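Local coordinates for protein bile acid 7a-dehydratase, BaiE (Clostridium hiranonis DSM 13275, PDB 4L8P) that probably catalyses the 7-alpha-dehydration step in bile acid metabolism, as a trimeric SnoaL-like lyase with a cystatin-like fold, at residues M101-T106 with Y122-L127; G141-T146 with T161-I166; Q44-Y49 with W156-T161; K56-L61 with A92-E97. All coordinates share one frame; numbering follows the deposited sequence.

In the fold
Helix 22-55 supplies the first segment of interaction 3, which is completed only when the last long strand returns at 156-161. Two contacts close within that span. Interaction 4 joins the turn after the helix to the chain leaving helix 83-93, and interaction 1 then pairs strands 98-111 and 116-129 as a hairpin. Interaction 2 opens at 141-146, before interaction 3 has closed, and ends at 161-166, so these two cross and share T161. Interactions 1 and 2 lie side by side in the four-stranded antiparallel sheet, interaction 3 packs the long helix against its last strand, and interaction 4 ties the junction of helices 22-55 and 58-62 to that loop, touching interaction 1 through M94 and H102.

Interaction 1 of 4, residues M101-T106 with Y122-L127; sequences MHMGHT and YLEDNL
H105 grips the carbonyl oxygen of Y122 twice. Its backbone N reaches Y122 O at 2.8 Å and its ring ND1 reaches the same oxygen at 3.0 Å. The oxygen lies in the imidazole plane, whereas ND1 stands 36° above the plane of the carbonyl. With CG beside the backbone N (chi1 -48°) the ring folds over the neighbouring strand, and the use of ND1 as donor fixes its rotation and leaves NE2 directed at the nickel ion. Two residue pairs along the ladder, on the same face, the SE-CE end of selenomethionine M103 turns at chi3 (-74°) over the opposite strand. Its CE lies 3.7 Å from E124 OE1 and 3.9 Å from N126 CG, while the E124 chain runs extended beside it in the same direction. The other face carries H102, D125 and L123. H102 CD2 packs 4.0 Å from D125 CB, and H102 CB lies 4.1 Å from L123 CD1. Backbone bonds between M103 and E124 and between M101 and N126 keep the antiparallel register, the bond from M103 N to E124 O measuring 2.8 Å. Farther out, H102 ND1 is held by D54 and the carboxylate of D125 by R165. On the metal-bearing face H105 NE2 meets the equivalent histidines of the second and third subunits at one nickel ion, and E124 OE1 meets its two counterparts at a sodium ion. The contact is a beta hairpin of the curved antiparallel sheet in a cystatin-like, SnoaL-type fold, with one face turned to the centre of the trimer.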
# COMPACT_ATOMS: atom_id res chain seq x y z
N MSE A 101 3.58 -14.23 1.36
CA MSE A 101 3.51 -12.77 1.43
C MSE A 101 2.21 -12.35 0.79
O MSE A 101 2.06 -12.42 -0.43
CB MSE A 101 4.75 -12.13 0.77
CG MSE A 101 5.98 -12.16 1.70
SE MSE A 101 7.66 -11.74 0.76
CE MSE A 101 7.12 -9.87 0.39
N HIS A 102 1.27 -11.88 1.62
CA HIS A 102 -0.02 -11.32 1.17
C HIS A 102 0.04 -9.83 1.40
O HIS A 102 0.04 -9.35 2.55
CB HIS A 102 -1.16 -11.93 2.01
CG HIS A 102 -1.34 -13.38 1.78
ND1 HIS A 102 -0.59 -14.33 2.43
CD2 HIS A 102 -2.22 -14.06 1.00
CE1 HIS A 102 -0.95 -15.53 2.01
NE2 HIS A 102 -1.96 -15.40 1.17
N MSE A 103 0.15 -9.09 0.30
CA MSE A 103 0.45 -7.66 0.31
C MSE A 103 -0.79 -6.91 -0.15
O MSE A 103 -1.20 -7.00 -1.31
CB MSE A 103 1.65 -7.40 -0.60
CG MSE A 103 2.89 -8.06 0.03
SE MSE A 103 4.39 -8.11 -1.27
CE MSE A 103 3.66 -9.55 -2.36
N GLY A 104 -1.42 -6.19 0.79
CA GLY A 104 -2.59 -5.39 0.50
C GLY A 104 -2.21 -4.00 0.02
O GLY A 104 -1.24 -3.35 0.52
N HIS A 105 -3.00 -3.53 -0.94
CA HIS A 105 -2.87 -2.20 -1.52
C HIS A 105 -4.22 -1.49 -1.63
O HIS A 105 -5.29 -2.14 -1.71
CB HIS A 105 -2.31 -2.24 -2.95
CG HIS A 105 -1.10 -3.07 -3.11
ND1 HIS A 105 -1.15 -4.45 -3.14
CD2 HIS A 105 0.20 -2.74 -3.26
CE1 HIS A 105 0.07 -4.92 -3.31
NE2 HIS A 105 0.90 -3.90 -3.38
N THR A 106 -4.12 -0.17 -1.68
CA THR A 106 -5.19 0.71 -2.14
C THR A 106 -6.59 0.32 -1.64
O THR A 106 -7.47 -0.02 -2.41
CB THR A 106 -5.12 0.92 -3.69
OG1 THR A 106 -5.10 -0.34 -4.39
CG2 THR A 106 -3.87 1.68 -4.05
N TYR A 122 -6.79 -4.55 -2.70
CA TYR A 122 -6.11 -5.03 -3.93
C TYR A 122 -4.94 -5.87 -3.41
O TYR A 122 -4.00 -5.33 -2.82
CB TYR A 122 -5.61 -3.82 -4.77
CG TYR A 122 -5.11 -4.16 -6.17
CD1 TYR A 122 -4.37 -5.32 -6.43
CD2 TYR A 122 -5.36 -3.30 -7.23
CE1 TYR A 122 -3.92 -5.61 -7.73
CE2 TYR A 122 -4.93 -3.58 -8.52
CZ TYR A 122 -4.19 -4.73 -8.76
OH TYR A 122 -3.79 -5.02 -10.05
N LEU A 123 -5.02 -7.19 -3.57
CA LEU A 123 -4.04 -8.13 -3.02
C LEU A 123 -3.05 -8.58 -4.08
O LEU A 123 -3.45 -8.93 -5.17
CB LEU A 123 -4.75 -9.39 -2.51
CG LEU A 123 -4.99 -9.45 -1.03
CD1 LEU A 123 -3.66 -9.65 -0.28
CD2 LEU A 123 -5.76 -8.20 -0.62
N GLU A 124 -1.77 -8.60 -3.73
CA GLU A 124 -0.77 -9.43 -4.41
C GLU A 124 -0.30 -10.51 -3.42
O GLU A 124 0.01 -10.20 -2.29
CB GLU A 124 0.47 -8.61 -4.83
CG GLU A 124 1.39 -9.48 -5.63
CD GLU A 124 2.72 -8.92 -6.01
OE1 GLU A 124 3.14 -7.81 -5.53
OE2 GLU A 124 3.40 -9.67 -6.78
N ASP A 125 -0.22 -11.77 -3.88
CA ASP A 125 0.27 -12.86 -3.07
C ASP A 125 1.44 -13.55 -3.75
O ASP A 125 1.46 -13.70 -4.97
CB ASP A 125 -0.82 -13.87 -2.74
CG ASP A 125 -1.49 -14.43 -3.96
OD1 ASP A 125 -2.10 -13.64 -4.69
OD2 ASP A 125 -1.43 -15.66 -4.17
N ASN A 126 2.45 -13.89 -2.96
CA ASN A 126 3.59 -14.67 -3.41
C ASN A 126 3.78 -15.79 -2.37
O ASN A 126 3.74 -15.55 -1.16
CB ASN A 126 4.88 -13.86 -3.43
CG ASN A 126 4.87 -12.69 -4.42
OD1 ASN A 126 4.00 -12.53 -5.30
ND2 ASN A 126 5.85 -11.84 -4.27
N LEU A 127 3.90 -17.02 -2.86
CA LEU A 127 4.08 -18.20 -2.02
C LEU A 127 5.31 -18.94 -2.52
O LEU A 127 5.50 -19.08 -3.73
CB LEU A 127 2.86 -19.12 -2.06
CG LEU A 127 1.46 -18.52 -1.92
CD1 LEU A 127 0.46 -19.65 -2.11
CD2 LEU A 127 1.26 -17.79 -0.59

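Interaction 2 of 4, residues G141-T146 with T161-I166; sequences GGAFYT and TGYVRI
Y145 and Y163 form the aromatic part of the contact. Their side chains run alongside each other on one face of the sheet, with ring planes 26° apart but slid so far that they barely overlap. What lies over the centre of the Y145 ring is instead the Y163 CB, 3.5 Å from the centroid in a CH-pi contact. The backbone sets CB there, and CG between the backbone N and the carbonyl carbon (chi1 65°) then sends the Y163 ring alongside, toward the hydroxyl end of Y145. T161 completes the frame of the Y145 ring, its OG1 standing in the ring plane 3.3 Å from Y145 CD2 while being hydrogen-bonded to D147. A second CH-pi contact occupies the other face of the sheet, where I166 CD1 sits 3.8 Å from the centroid of F144, and the two side chains cross at about a right angle.

Among the polar contacts, F144 and V164 exchange a reciprocal pair of backbone bonds, with F144 N to V164 O at 2.9 Å. The carbonyl of G142 receives I166 N at 2.8 Å and, more weakly, R165 NH1 at 3.2 Å. Bent at chi2, the arginine carries its guanidinium across the glycines, where NH2 lies 3.8 Å from G141 CA. Its stronger partners are the carboxylates of D125 and E168.

Aromatic and aliphatic groups therefore carry the side-chain packing between these hairpin strands, whereas the arginine, with only a weak bond across, is probably positioned mainly by D125 and E168, which would be expected to balance its charge beside the glycine backbone.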
# COMPACT_ATOMS: atom_id res chain seq x y z
N GLY A 141 0.13 -14.38 -7.54
CA GLY A 141 -1.18 -13.98 -8.00
C GLY A 141 -1.58 -12.58 -7.57
O GLY A 141 -0.86 -11.87 -6.86
N GLY A 142 -2.78 -12.22 -7.99
CA GLY A 142 -3.42 -10.99 -7.60
C GLY A 142 -4.90 -11.23 -7.44
O GLY A 142 -5.46 -12.11 -8.09
N ALA A 143 -5.55 -10.42 -6.61
CA ALA A 143 -6.97 -10.55 -6.39
C ALA A 143 -7.59 -9.25 -5.92
O ALA A 143 -6.92 -8.45 -5.26
CB ALA A 143 -7.24 -11.65 -5.36
N PHE A 144 -8.87 -9.05 -6.26
CA PHE A 144 -9.68 -7.97 -5.70
C PHE A 144 -10.56 -8.60 -4.63
O PHE A 144 -11.42 -9.42 -4.95
CB PHE A 144 -10.57 -7.35 -6.77
CG PHE A 144 -9.82 -6.72 -7.91
CD1 PHE A 144 -8.93 -5.70 -7.68
CD2 PHE A 144 -10.06 -7.13 -9.24
CE1 PHE A 144 -8.25 -5.09 -8.73
CE2 PHE A 144 -9.38 -6.52 -10.30
CZ PHE A 144 -8.48 -5.51 -10.02
N TYR A 145 -10.36 -8.19 -3.38
CA TYR A 145 -11.14 -8.67 -2.22
C TYR A 145 -12.13 -7.60 -1.82
O TYR A 145 -11.84 -6.39 -1.91
CB TYR A 145 -10.21 -8.94 -1.04
CG TYR A 145 -9.64 -10.34 -1.04
CD1 TYR A 145 -8.57 -10.68 -1.85
CD2 TYR A 145 -10.22 -11.35 -0.28
CE1 TYR A 145 -8.07 -11.97 -1.87
CE2 TYR A 145 -9.72 -12.65 -0.30
CZ TYR A 145 -8.64 -12.95 -1.10
OH TYR A 145 -8.14 -14.23 -1.13
N THR A 146 -13.32 -8.05 -1.43
CA THR A 146 -14.30 -7.20 -0.76
C THR A 146 -14.67 -7.82 0.59
O THR A 146 -15.42 -8.80 0.66
CB THR A 146 -15.53 -6.95 -1.65
OG1 THR A 146 -15.09 -6.39 -2.90
CG2 THR A 146 -16.47 -6.00 -0.99
N THR A 161 -15.36 -12.42 3.53
CA THR A 161 -14.89 -11.72 2.34
C THR A 161 -15.30 -12.47 1.10
O THR A 161 -15.85 -13.56 1.17
CB THR A 161 -13.34 -11.51 2.40
OG1 THR A 161 -12.94 -10.55 1.42
CG2 THR A 161 -12.58 -12.79 2.17
N GLY A 162 -15.08 -11.83 -0.03
CA GLY A 162 -15.16 -12.47 -1.33
C GLY A 162 -14.12 -11.88 -2.23
O GLY A 162 -13.63 -10.76 -2.01
N TYR A 163 -13.77 -12.62 -3.28
CA TYR A 163 -12.74 -12.12 -4.18
C TYR A 163 -12.90 -12.55 -5.63
O TYR A 163 -13.55 -13.57 -5.93
CB TYR A 163 -11.36 -12.52 -3.67
CG TYR A 163 -11.07 -14.01 -3.66
CD1 TYR A 163 -11.41 -14.80 -2.59
CD2 TYR A 163 -10.46 -14.63 -4.76
CE1 TYR A 163 -11.13 -16.15 -2.57
CE2 TYR A 163 -10.17 -15.98 -4.76
CZ TYR A 163 -10.50 -16.74 -3.66
OH TYR A 163 -10.22 -18.10 -3.69
N VAL A 164 -12.29 -11.76 -6.51
CA VAL A 164 -12.06 -12.11 -7.88
C VAL A 164 -10.55 -12.27 -8.06
O VAL A 164 -9.79 -11.34 -7.80
CB VAL A 164 -12.58 -11.01 -8.83
CG1 VAL A 164 -12.17 -11.30 -10.27
CG2 VAL A 164 -14.09 -10.90 -8.70
N ARG A 165 -10.12 -13.43 -8.54
CA ARG A 165 -8.70 -13.69 -8.79
C ARG A 165 -8.34 -13.03 -10.13
O ARG A 165 -8.87 -13.42 -11.16
CB ARG A 165 -8.49 -15.22 -8.81
CG ARG A 165 -7.08 -15.69 -8.58
CD ARG A 165 -6.75 -15.61 -7.10
NE ARG A 165 -5.48 -16.26 -6.78
CZ ARG A 165 -4.38 -15.67 -6.30
NH1 ARG A 165 -4.33 -14.36 -6.06
NH2 ARG A 165 -3.30 -16.41 -6.02
N ILE A 166 -7.44 -12.05 -10.11
CA ILE A 166 -7.00 -11.38 -11.33
C ILE A 166 -6.22 -12.40 -12.16
O ILE A 166 -6.47 -12.59 -13.37
CB ILE A 166 -6.11 -10.18 -11.01
CG1 ILE A 166 -6.86 -9.15 -10.14
CG2 ILE A 166 -5.55 -9.56 -12.28
CD1 ILE A 166 -5.95 -8.17 -9.46

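Interaction 3 of 4, residues Q44-Y49 with W156-T161; sequences QLKAKY and WYIKET
The carbonyl oxygen of W156 is straddled by the forked end of L45, whose CD1 and CD2 both lie 3.6 Å from W156 O. No hydrogen bond links the two segments, and the contact is made by apolar packing. L45 places its fork on the strand because CG stands opposite the backbone N (chi1 168°). From there CD2 also touches the strand's side chains, 4.0 Å from W156 CB and 3.8 Å from I158 CG1. I158 is the counterpart on the strand. Its CG1 meets L45, and its extended CD1 passes on to the next turn of the helix, where it packs 3.8 Å from Y49 CB and equally close to Y49 CD2, at 3.8 Å. The I158 side chain crosses that of Y49 at about a right angle.

In the cystatin-like fold a long helix lies across the curved antiparallel sheet, and here helix 44-49 meets strand 156-161, part of the sheet's outermost strand within the chain, with 9.0 Å between their axes at an angle of 64°. Farther along this strand K159 and E160 both face K148, a classic beta bulge.

Polar side chains bordering the apolar patch turn to other partners. K46 grazes I158 only with its aliphatic part and carries NZ on to a salt bridge with D147, while its charged end also meets the ring of W121 in a cation-pi contact. The W156 indole runs away from L45, and its NE1 is hydrogen-bonded to D38. Beside Y49 lies a pentaethylene glycol molecule, probably from the crystallisation liquor, which may mark a pocket.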
# COMPACT_ATOMS: atom_id res chain seq x y z
N GLN A 44 -5.97 -0.80 9.99
CA GLN A 44 -4.99 -1.40 10.91
C GLN A 44 -5.33 -2.85 11.26
O GLN A 44 -4.44 -3.68 11.42
CB GLN A 44 -4.84 -0.58 12.18
CG GLN A 44 -4.28 0.81 11.91
CD GLN A 44 -3.55 1.46 13.08
OE1 GLN A 44 -3.02 0.78 13.95
NE2 GLN A 44 -3.46 2.77 13.04
N LEU A 45 -6.62 -3.14 11.31
CA LEU A 45 -7.13 -4.50 11.53
C LEU A 45 -6.68 -5.39 10.38
O LEU A 45 -6.17 -6.50 10.58
CB LEU A 45 -8.67 -4.49 11.62
CG LEU A 45 -9.42 -5.82 11.55
CD1 LEU A 45 -9.12 -6.66 12.78
CD2 LEU A 45 -10.91 -5.57 11.43
N LYS A 46 -6.91 -4.94 9.15
CA LYS A 46 -6.49 -5.75 7.99
C LYS A 46 -4.97 -5.90 7.92
O LYS A 46 -4.46 -6.98 7.59
CB LYS A 46 -7.03 -5.16 6.69
CG LYS A 46 -6.85 -6.10 5.48
CD LYS A 46 -7.72 -7.37 5.62
CE LYS A 46 -7.76 -8.14 4.31
NZ LYS A 46 -8.83 -9.14 4.24
N ALA A 47 -4.24 -4.86 8.28
CA ALA A 47 -2.77 -4.93 8.37
C ALA A 47 -2.33 -6.01 9.34
O ALA A 47 -1.45 -6.80 9.03
CB ALA A 47 -2.21 -3.59 8.78
N LYS A 48 -2.96 -6.04 10.51
CA LYS A 48 -2.67 -7.03 11.53
C LYS A 48 -2.99 -8.44 11.01
O LYS A 48 -2.21 -9.37 11.24
CB LYS A 48 -3.45 -6.74 12.82
CG LYS A 48 -3.26 -7.75 13.93
CD LYS A 48 -4.08 -7.36 15.17
CE LYS A 48 -4.05 -8.43 16.24
NZ LYS A 48 -5.01 -8.13 17.36
N TYR A 49 -4.12 -8.60 10.33
CA TYR A 49 -4.47 -9.89 9.73
C TYR A 49 -3.34 -10.40 8.82
O TYR A 49 -2.91 -11.56 8.94
CB TYR A 49 -5.83 -9.78 8.99
CG TYR A 49 -6.19 -11.00 8.19
CD1 TYR A 49 -5.77 -11.12 6.87
CD2 TYR A 49 -6.91 -12.05 8.76
CE1 TYR A 49 -6.05 -12.26 6.13
CE2 TYR A 49 -7.21 -13.19 8.02
CZ TYR A 49 -6.77 -13.29 6.71
OH TYR A 49 -7.08 -14.42 5.96
N TRP A 156 -13.29 -3.43 15.98
CA TRP A 156 -13.60 -3.96 14.65
C TRP A 156 -13.02 -5.36 14.45
O TRP A 156 -11.91 -5.65 14.90
CB TRP A 156 -13.08 -3.02 13.55
CG TRP A 156 -13.91 -1.77 13.43
CD1 TRP A 156 -13.63 -0.55 13.96
CD2 TRP A 156 -15.16 -1.63 12.73
NE1 TRP A 156 -14.62 0.35 13.64
CE2 TRP A 156 -15.58 -0.29 12.88
CE3 TRP A 156 -15.98 -2.52 11.98
CZ2 TRP A 156 -16.79 0.20 12.30
CZ3 TRP A 156 -17.16 -2.03 11.41
CH2 TRP A 156 -17.56 -0.68 11.59
N TYR A 157 -13.79 -6.20 13.76
CA TYR A 157 -13.43 -7.56 13.42
C TYR A 157 -13.77 -7.86 11.97
O TYR A 157 -14.68 -7.27 11.41
CB TYR A 157 -14.17 -8.58 14.30
CG TYR A 157 -13.92 -8.42 15.77
CD1 TYR A 157 -12.86 -9.10 16.39
CD2 TYR A 157 -14.73 -7.61 16.56
CE1 TYR A 157 -12.61 -8.97 17.73
CE2 TYR A 157 -14.48 -7.48 17.94
CZ TYR A 157 -13.42 -8.17 18.51
OH TYR A 157 -13.14 -8.02 19.85
N ILE A 158 -13.08 -8.84 11.41
CA ILE A 158 -13.35 -9.34 10.06
C ILE A 158 -14.35 -10.49 10.19
O ILE A 158 -14.12 -11.41 10.98
CB ILE A 158 -12.04 -9.85 9.40
CG1 ILE A 158 -10.95 -8.78 9.41
CG2 ILE A 158 -12.30 -10.28 7.99
CD1 ILE A 158 -9.59 -9.30 9.01
N LYS A 159 -15.43 -10.42 9.42
CA LYS A 159 -16.53 -11.39 9.44
C LYS A 159 -16.43 -12.34 8.25
O LYS A 159 -16.57 -13.55 8.39
CB LYS A 159 -17.88 -10.67 9.40
CG LYS A 159 -19.08 -11.58 9.52
CD LYS A 159 -20.39 -10.83 9.29
N GLU A 160 -16.16 -11.78 7.07
CA GLU A 160 -16.05 -12.59 5.85
C GLU A 160 -15.65 -11.75 4.64
O GLU A 160 -15.56 -10.52 4.72
CB GLU A 160 -17.35 -13.37 5.61
CG GLU A 160 -18.54 -12.54 5.18
CD GLU A 160 -19.79 -13.40 4.95
OE1 GLU A 160 -19.73 -14.39 4.19
OE2 GLU A 160 -20.83 -13.11 5.54
N THR A 161 -15.36 -12.42 3.53
CA THR A 161 -14.89 -11.72 2.34
C THR A 161 -15.30 -12.47 1.10
O THR A 161 -15.85 -13.56 1.17
CB THR A 161 -13.34 -11.51 2.40
OG1 THR A 161 -12.94 -10.55 1.42
CG2 THR A 161 -12.58 -12.79 2.17

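Interaction 4 of 4, residues K56-L61 with A92-E97; sequences KLWDEL and AAMPKE
K56 reaches across to M94 and P95 with its ammonium group, NZ donating to M94 O and to P95 O, each at 3.0 Å. The residue follows the end of helix 22-55 in a Schellman motif with positive phi. Its side chain runs extended until chi4 (-68°), where the bend brings NZ up to the two neighbouring carbonyl oxygens. It approaches both from above their planes, 54° out for P95 and 68° out for M94. A third oxygen, E98 O, also accepts from NZ. After L57, which occupies the N-cap position of helix 58-62, W58 turns its indole toward the same loop. K56 CA stands over one face of this ring, 3.6 Å above its plane and offset toward the rim. At the edge, W58 CZ2 lies 3.8 Å from M94 O, and W58 CH2 packs 4.1 Å from M94 CB. A water completes the link, accepting from W58 NE1 at 3.2 Å and donating to M94 O at 2.8 Å.

M94 O thus accepts from both the lysine and the water. Three backbone carbonyls, with no carboxylate among these partners, gather round the ammonium group, so the lysine probably stays protonated, and its bonds join the end of helix 22-55 to the chain leaving helix 83-93.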
# COMPACT_ATOMS: atom_id res chain seq x y z
N LYS A 56 2.54 -16.49 10.55
CA LYS A 56 2.00 -17.75 11.11
C LYS A 56 1.70 -17.64 12.63
O LYS A 56 1.92 -18.59 13.40
CB LYS A 56 2.93 -18.95 10.81
CG LYS A 56 3.26 -19.10 9.33
CD LYS A 56 4.12 -20.31 9.02
CE LYS A 56 4.65 -20.25 7.59
NZ LYS A 56 3.59 -20.40 6.56
N LEU A 57 1.24 -16.45 13.02
CA LEU A 57 0.88 -16.16 14.42
C LEU A 57 -0.60 -16.44 14.57
O LEU A 57 -1.44 -15.52 14.55
CB LEU A 57 1.23 -14.71 14.75
CG LEU A 57 2.69 -14.29 14.53
CD1 LEU A 57 2.86 -12.80 14.81
CD2 LEU A 57 3.61 -15.14 15.40
N TRP A 58 -0.93 -17.72 14.72
CA TRP A 58 -2.29 -18.16 14.49
C TRP A 58 -3.25 -17.71 15.59
O TRP A 58 -4.36 -17.27 15.29
CB TRP A 58 -2.37 -19.66 14.26
CG TRP A 58 -1.50 -20.15 13.14
CD1 TRP A 58 -0.52 -21.12 13.22
CD2 TRP A 58 -1.53 -19.72 11.78
NE1 TRP A 58 0.07 -21.29 11.97
CE2 TRP A 58 -0.53 -20.44 11.08
CE3 TRP A 58 -2.28 -18.76 11.08
CZ2 TRP A 58 -0.30 -20.27 9.70
CZ3 TRP A 58 -2.04 -18.57 9.69
CH2 TRP A 58 -1.04 -19.32 9.03
N ASP A 59 -2.78 -17.77 16.84
CA ASP A 59 -3.58 -17.26 17.97
C ASP A 59 -3.89 -15.78 17.86
O ASP A 59 -5.02 -15.36 18.12
CB ASP A 59 -2.88 -17.52 19.31
CG ASP A 59 -2.83 -19.00 19.67
OD1 ASP A 59 -3.66 -19.76 19.15
OD2 ASP A 59 -1.95 -19.38 20.47
N GLU A 60 -2.88 -14.99 17.51
CA GLU A 60 -3.10 -13.56 17.24
C GLU A 60 -4.01 -13.30 16.03
O GLU A 60 -4.91 -12.45 16.10
CB GLU A 60 -1.76 -12.81 17.11
CG GLU A 60 -1.92 -11.29 17.24
CD GLU A 60 -0.61 -10.53 17.41
OE1 GLU A 60 0.49 -11.14 17.37
OE2 GLU A 60 -0.69 -9.30 17.58
N LEU A 61 -3.83 -14.05 14.94
CA LEU A 61 -4.74 -13.92 13.80
C LEU A 61 -6.20 -14.15 14.20
O LEU A 61 -7.12 -13.46 13.74
CB LEU A 61 -4.37 -14.89 12.69
CG LEU A 61 -5.15 -14.67 11.38
CD1 LEU A 61 -4.24 -15.07 10.24
CD2 LEU A 61 -6.42 -15.50 11.27
N ALA A 92 -2.67 -25.72 8.98
CA ALA A 92 -2.43 -26.89 8.13
C ALA A 92 -2.12 -26.53 6.68
O ALA A 92 -1.22 -27.11 6.08
CB ALA A 92 -3.63 -27.85 8.18
N ALA A 93 -2.85 -25.56 6.13
CA ALA A 93 -2.69 -25.15 4.74
C ALA A 93 -1.43 -24.34 4.46
O ALA A 93 -0.92 -24.37 3.32
CB ALA A 93 -3.91 -24.39 4.26
N MSE A 94 -0.91 -23.66 5.49
CA MSE A 94 0.23 -22.74 5.36
C MSE A 94 1.29 -23.17 6.35
O MSE A 94 1.60 -22.47 7.33
CB MSE A 94 -0.26 -21.34 5.58
CG MSE A 94 -1.33 -21.06 4.55
SE MSE A 94 -1.84 -19.23 4.80
CE MSE A 94 -0.35 -18.39 3.90
N PRO A 95 1.87 -24.35 6.11
CA PRO A 95 2.82 -24.90 7.09
C PRO A 95 4.17 -24.15 7.08
O PRO A 95 4.37 -23.24 6.25
CB PRO A 95 3.00 -26.34 6.60
CG PRO A 95 2.87 -26.21 5.11
CD PRO A 95 1.72 -25.26 4.95
N LYS A 96 5.07 -24.54 7.99
CA LYS A 96 6.38 -23.89 8.13
C LYS A 96 7.17 -23.89 6.82
O LYS A 96 7.92 -22.96 6.56
CB LYS A 96 7.22 -24.55 9.23
CG LYS A 96 6.67 -24.34 10.64
CD LYS A 96 7.02 -22.97 11.20
CE LYS A 96 8.24 -23.04 12.11
NZ LYS A 96 8.62 -21.70 12.64
N GLU A 97 6.96 -24.92 5.97
CA GLU A 97 7.67 -25.03 4.69
C GLU A 97 7.18 -24.07 3.64
O GLU A 97 7.76 -24.03 2.55
CB GLU A 97 7.53 -26.42 4.02
CG GLU A 97 7.61 -27.66 4.87
CD GLU A 97 6.26 -27.96 5.47
OE1 GLU A 97 5.36 -28.55 4.80
OE2 GLU A 97 6.13 -27.56 6.61
O HOH W 1 1.57 -23.30 10.03